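Local coordinates for Serine/threonine-protein kinase Tel1 (PDB 6SKY) that probably acts as a DNA damage sensor, phosphorylating serine and threonine residues in proteins at the expense of ATP to switch on checkpoint signalling, at residues 1926-1931 with 2817-2822. Sequence-based numbering, arbitrary orientation.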
ATOM      1  N   ASP A1926     -16.955  -1.522 -21.788  1.00 39.60           N
ATOM      2  CA  ASP A1926     -17.167  -0.716 -20.610  1.00 39.60           C
ATOM      3  C   ASP A1926     -16.091  -1.108 -19.615  1.00 39.60           C
ATOM      4  O   ASP A1926     -15.751  -2.293 -19.523  1.00 39.60           O
ATOM      5  CB  ASP A1926     -18.550  -0.921 -19.990  1.00 39.60           C
ATOM      6  CG  ASP A1926     -19.023   0.294 -19.219  1.00 39.60           C
ATOM      7  OD1 ASP A1926     -19.048   1.391 -19.809  1.00 39.60           O
ATOM      8  OD2 ASP A1926     -19.374   0.162 -18.031  1.00 39.60           O
ATOM      9  N   PRO A1927     -15.536  -0.155 -18.870  1.00 34.78           N
ATOM     10  CA  PRO A1927     -14.521  -0.520 -17.879  1.00 34.78           C
ATOM     11  C   PRO A1927     -15.061  -1.345 -16.721  1.00 34.78           C
ATOM     12  O   PRO A1927     -14.343  -2.218 -16.225  1.00 34.78           O
ATOM     13  CB  PRO A1927     -13.993   0.838 -17.398  1.00 34.78           C
ATOM     14  CG  PRO A1927     -14.459   1.826 -18.383  1.00 34.78           C
ATOM     15  CD  PRO A1927     -15.719   1.301 -18.961  1.00 34.78           C
ATOM     16  N   ASP A1928     -16.298  -1.117 -16.280  1.00 29.50           N
ATOM     17  CA  ASP A1928     -16.756  -1.637 -15.001  1.00 29.50           C
ATOM     18  C   ASP A1928     -17.764  -2.768 -15.089  1.00 29.50           C
ATOM     19  O   ASP A1928     -18.048  -3.383 -14.064  1.00 29.50           O
ATOM     20  CB  ASP A1928     -17.379  -0.515 -14.166  1.00 29.50           C
ATOM     21  CG  ASP A1928     -16.473   0.678 -14.024  1.00 29.50           C
ATOM     22  OD1 ASP A1928     -15.244   0.494 -13.989  1.00 29.50           O
ATOM     23  OD2 ASP A1928     -16.995   1.807 -13.946  1.00 29.50           O
ATOM     24  N   ALA A1929     -18.319  -3.057 -16.261  1.00 30.57           N
ATOM     25  CA  ALA A1929     -19.435  -3.994 -16.325  1.00 30.57           C
ATOM     26  C   ALA A1929     -19.013  -5.407 -15.948  1.00 30.57           C
ATOM     27  O   ALA A1929     -19.757  -6.122 -15.270  1.00 30.57           O
ATOM     28  CB  ALA A1929     -20.047  -3.972 -17.719  1.00 30.57           C
ATOM     29  N   TYR A1930     -17.815  -5.816 -16.368  1.00 32.73           N
ATOM     30  CA  TYR A1930     -17.323  -7.162 -16.104  1.00 32.73           C
ATOM     31  C   TYR A1930     -17.393  -7.531 -14.634  1.00 32.73           C
ATOM     32  O   TYR A1930     -17.621  -8.695 -14.298  1.00 32.73           O
ATOM     33  CB  TYR A1930     -15.885  -7.275 -16.593  1.00 32.73           C
ATOM     34  CG  TYR A1930     -15.224  -8.594 -16.304  1.00 32.73           C
ATOM     35  CD1 TYR A1930     -15.471  -9.700 -17.093  1.00 32.73           C
ATOM     36  CD2 TYR A1930     -14.337  -8.729 -15.252  1.00 32.73           C
ATOM     37  CE1 TYR A1930     -14.870 -10.897 -16.839  1.00 32.73           C
ATOM     38  CE2 TYR A1930     -13.732  -9.926 -14.991  1.00 32.73           C
ATOM     39  CZ  TYR A1930     -14.000 -11.005 -15.789  1.00 32.73           C
ATOM     40  OH  TYR A1930     -13.398 -12.207 -15.537  1.00 32.73           O
ATOM     41  N   TYR A1931     -17.202  -6.564 -13.747  1.00 29.61           N
ATOM     42  CA  TYR A1931     -17.135  -6.838 -12.322  1.00 29.61           C
ATOM     43  C   TYR A1931     -18.493  -7.088 -11.698  1.00 29.61           C
ATOM     44  O   TYR A1931     -18.553  -7.437 -10.520  1.00 29.61           O
ATOM     45  CB  TYR A1931     -16.454  -5.681 -11.608  1.00 29.61           C
ATOM     46  CG  TYR A1931     -15.082  -5.403 -12.136  1.00 29.61           C
ATOM     47  CD1 TYR A1931     -13.974  -5.986 -11.570  1.00 29.61           C
ATOM     48  CD2 TYR A1931     -14.898  -4.569 -13.212  1.00 29.61           C
ATOM     49  CE1 TYR A1931     -12.723  -5.739 -12.057  1.00 29.61           C
ATOM     50  CE2 TYR A1931     -13.652  -4.318 -13.706  1.00 29.61           C
ATOM     51  CZ  TYR A1931     -12.568  -4.905 -13.127  1.00 29.61           C
ATOM     52  OH  TYR A1931     -11.317  -4.650 -13.621  1.00 29.61           O
ATOM     53  N   PHE A2817     -22.302   0.549 -10.725  1.00 18.25           N
ATOM     54  CA  PHE A2817     -22.728   1.410  -9.628  1.00 18.25           C
ATOM     55  C   PHE A2817     -21.756   1.342  -8.463  1.00 18.25           C
ATOM     56  O   PHE A2817     -21.340   2.374  -7.935  1.00 18.25           O
ATOM     57  CB  PHE A2817     -24.132   1.036  -9.168  1.00 18.25           C
ATOM     58  CG  PHE A2817     -24.619   1.852  -8.017  1.00 18.25           C
ATOM     59  CD1 PHE A2817     -24.999   3.158  -8.194  1.00 18.25           C
ATOM     60  CD2 PHE A2817     -24.687   1.317  -6.755  1.00 18.25           C
ATOM     61  CE1 PHE A2817     -25.434   3.904  -7.145  1.00 18.25           C
ATOM     62  CE2 PHE A2817     -25.122   2.067  -5.709  1.00 18.25           C
ATOM     63  CZ  PHE A2817     -25.494   3.361  -5.906  1.00 18.25           C
ATOM     64  N   ARG A2818     -21.384   0.139  -8.045  1.00 18.51           N
ATOM     65  CA  ARG A2818     -20.519  -0.000  -6.883  1.00 18.51           C
ATOM     66  C   ARG A2818     -19.109   0.495  -7.170  1.00 18.51           C
ATOM     67  O   ARG A2818     -18.493   1.154  -6.326  1.00 18.51           O
ATOM     68  CB  ARG A2818     -20.509  -1.451  -6.441  1.00 18.51           C
ATOM     69  CG  ARG A2818     -20.109  -1.648  -5.027  1.00 18.51           C
ATOM     70  CD  ARG A2818     -20.222  -3.090  -4.640  1.00 18.51           C
ATOM     71  NE  ARG A2818     -21.608  -3.517  -4.547  1.00 18.51           N
ATOM     72  CZ  ARG A2818     -22.285  -3.596  -3.412  1.00 18.51           C
ATOM     73  NH1 ARG A2818     -23.540  -3.996  -3.420  1.00 18.51           N
ATOM     74  NH2 ARG A2818     -21.702  -3.277  -2.273  1.00 18.51           N
ATOM     75  N   ARG A2819     -18.592   0.223  -8.365  1.00 22.26           N
ATOM     76  CA  ARG A2819     -17.271   0.716  -8.723  1.00 22.26           C
ATOM     77  C   ARG A2819     -17.254   2.230  -8.826  1.00 22.26           C
ATOM     78  O   ARG A2819     -16.278   2.868  -8.431  1.00 22.26           O
ATOM     79  CB  ARG A2819     -16.808   0.095 -10.032  1.00 22.26           C
ATOM     80  CG  ARG A2819     -16.616  -1.389  -9.981  1.00 22.26           C
ATOM     81  CD  ARG A2819     -15.178  -1.761 -10.045  1.00 22.26           C
ATOM     82  NE  ARG A2819     -14.564  -1.346 -11.293  1.00 22.26           N
ATOM     83  CZ  ARG A2819     -13.258  -1.376 -11.513  1.00 22.26           C
ATOM     84  NH1 ARG A2819     -12.768  -0.978 -12.674  1.00 22.26           N
ATOM     85  NH2 ARG A2819     -12.444  -1.796 -10.565  1.00 22.26           N
ATOM     86  N   CYS A2820     -18.321   2.831  -9.344  1.00 22.40           N
ATOM     87  CA  CYS A2820     -18.335   4.280  -9.462  1.00 22.40           C
ATOM     88  C   CYS A2820     -18.557   4.956  -8.122  1.00 22.40           C
ATOM     89  O   CYS A2820     -18.012   6.035  -7.888  1.00 22.40           O
ATOM     90  CB  CYS A2820     -19.393   4.713 -10.468  1.00 22.40           C
ATOM     91  SG  CYS A2820     -18.929   4.384 -12.163  1.00 22.40           S
ATOM     92  N   CYS A2821     -19.326   4.337  -7.230  1.00 17.76           N
ATOM     93  CA  CYS A2821     -19.397   4.807  -5.853  1.00 17.76           C
ATOM     94  C   CYS A2821     -18.027   4.795  -5.200  1.00 17.76           C
ATOM     95  O   CYS A2821     -17.648   5.752  -4.520  1.00 17.76           O
ATOM     96  CB  CYS A2821     -20.368   3.945  -5.054  1.00 17.76           C
ATOM     97  SG  CYS A2821     -22.087   4.301  -5.277  1.00 17.76           S
ATOM     98  N   GLU A2822     -17.258   3.727  -5.407  1.00 22.51           N
ATOM     99  CA  GLU A2822     -15.937   3.639  -4.792  1.00 22.51           C
ATOM    100  C   GLU A2822     -14.967   4.651  -5.379  1.00 22.51           C
ATOM    101  O   GLU A2822     -14.196   5.263  -4.641  1.00 22.51           O
ATOM    102  CB  GLU A2822     -15.389   2.225  -4.929  1.00 22.51           C
ATOM    103  CG  GLU A2822     -16.005   1.254  -3.956  1.00 22.51           C
ATOM    104  CD  GLU A2822     -15.797  -0.187  -4.351  1.00 22.51           C
ATOM    105  OE1 GLU A2822     -15.002  -0.443  -5.272  1.00 22.51           O
ATOM    106  OE2 GLU A2822     -16.437  -1.069  -3.745  1.00 22.51           O
TER
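Asp1928 and Arg2819 bring the segment 1926-1931, a loop running into a 3-10 turn at Tyr1930-Tyr1931, and the helical segment 2817-2822 closest together, their CA atoms 6.7 Å apart. Arg2819 is a worked example of one arginine serving an anion and an aromatic ring at once. Its chain, bent at chi2 (-109°) and again at chi3, turns the guanidinium flat over one face of Tyr1931, Arg2819 CZ standing 4.0 Å from the centroid of the Tyr1931 ring with the planes 18° apart: a stacked cation-pi contact. The edge of the same group meets the carboxylate, Arg2819 NH1 donating to Asp1928 OD1 at 3.2 Å in a salt bridge, while NE adds a weak bond to that oxygen. The two planes are steeply inclined, at 75°, and OD1 is approached on its anti side. Arg2642 forms a further salt bridge with OD1, so two arginines share one carboxylate oxygen; Asp1928 OD2 lies 3.7 Å from Cys2820 SG. A leucine here, with no guanidinium, would probably leave the Tyr1931 ring without its cation and Asp1928 OD1 with one fewer arginine. The contact thus joins the FAT-region loop between helices 1916-1923 and 1939-1948 to kinase helix 2816-2828, where Phe2817 and Cys2821 touch both helix 2732-2755 and helix 2916-2927.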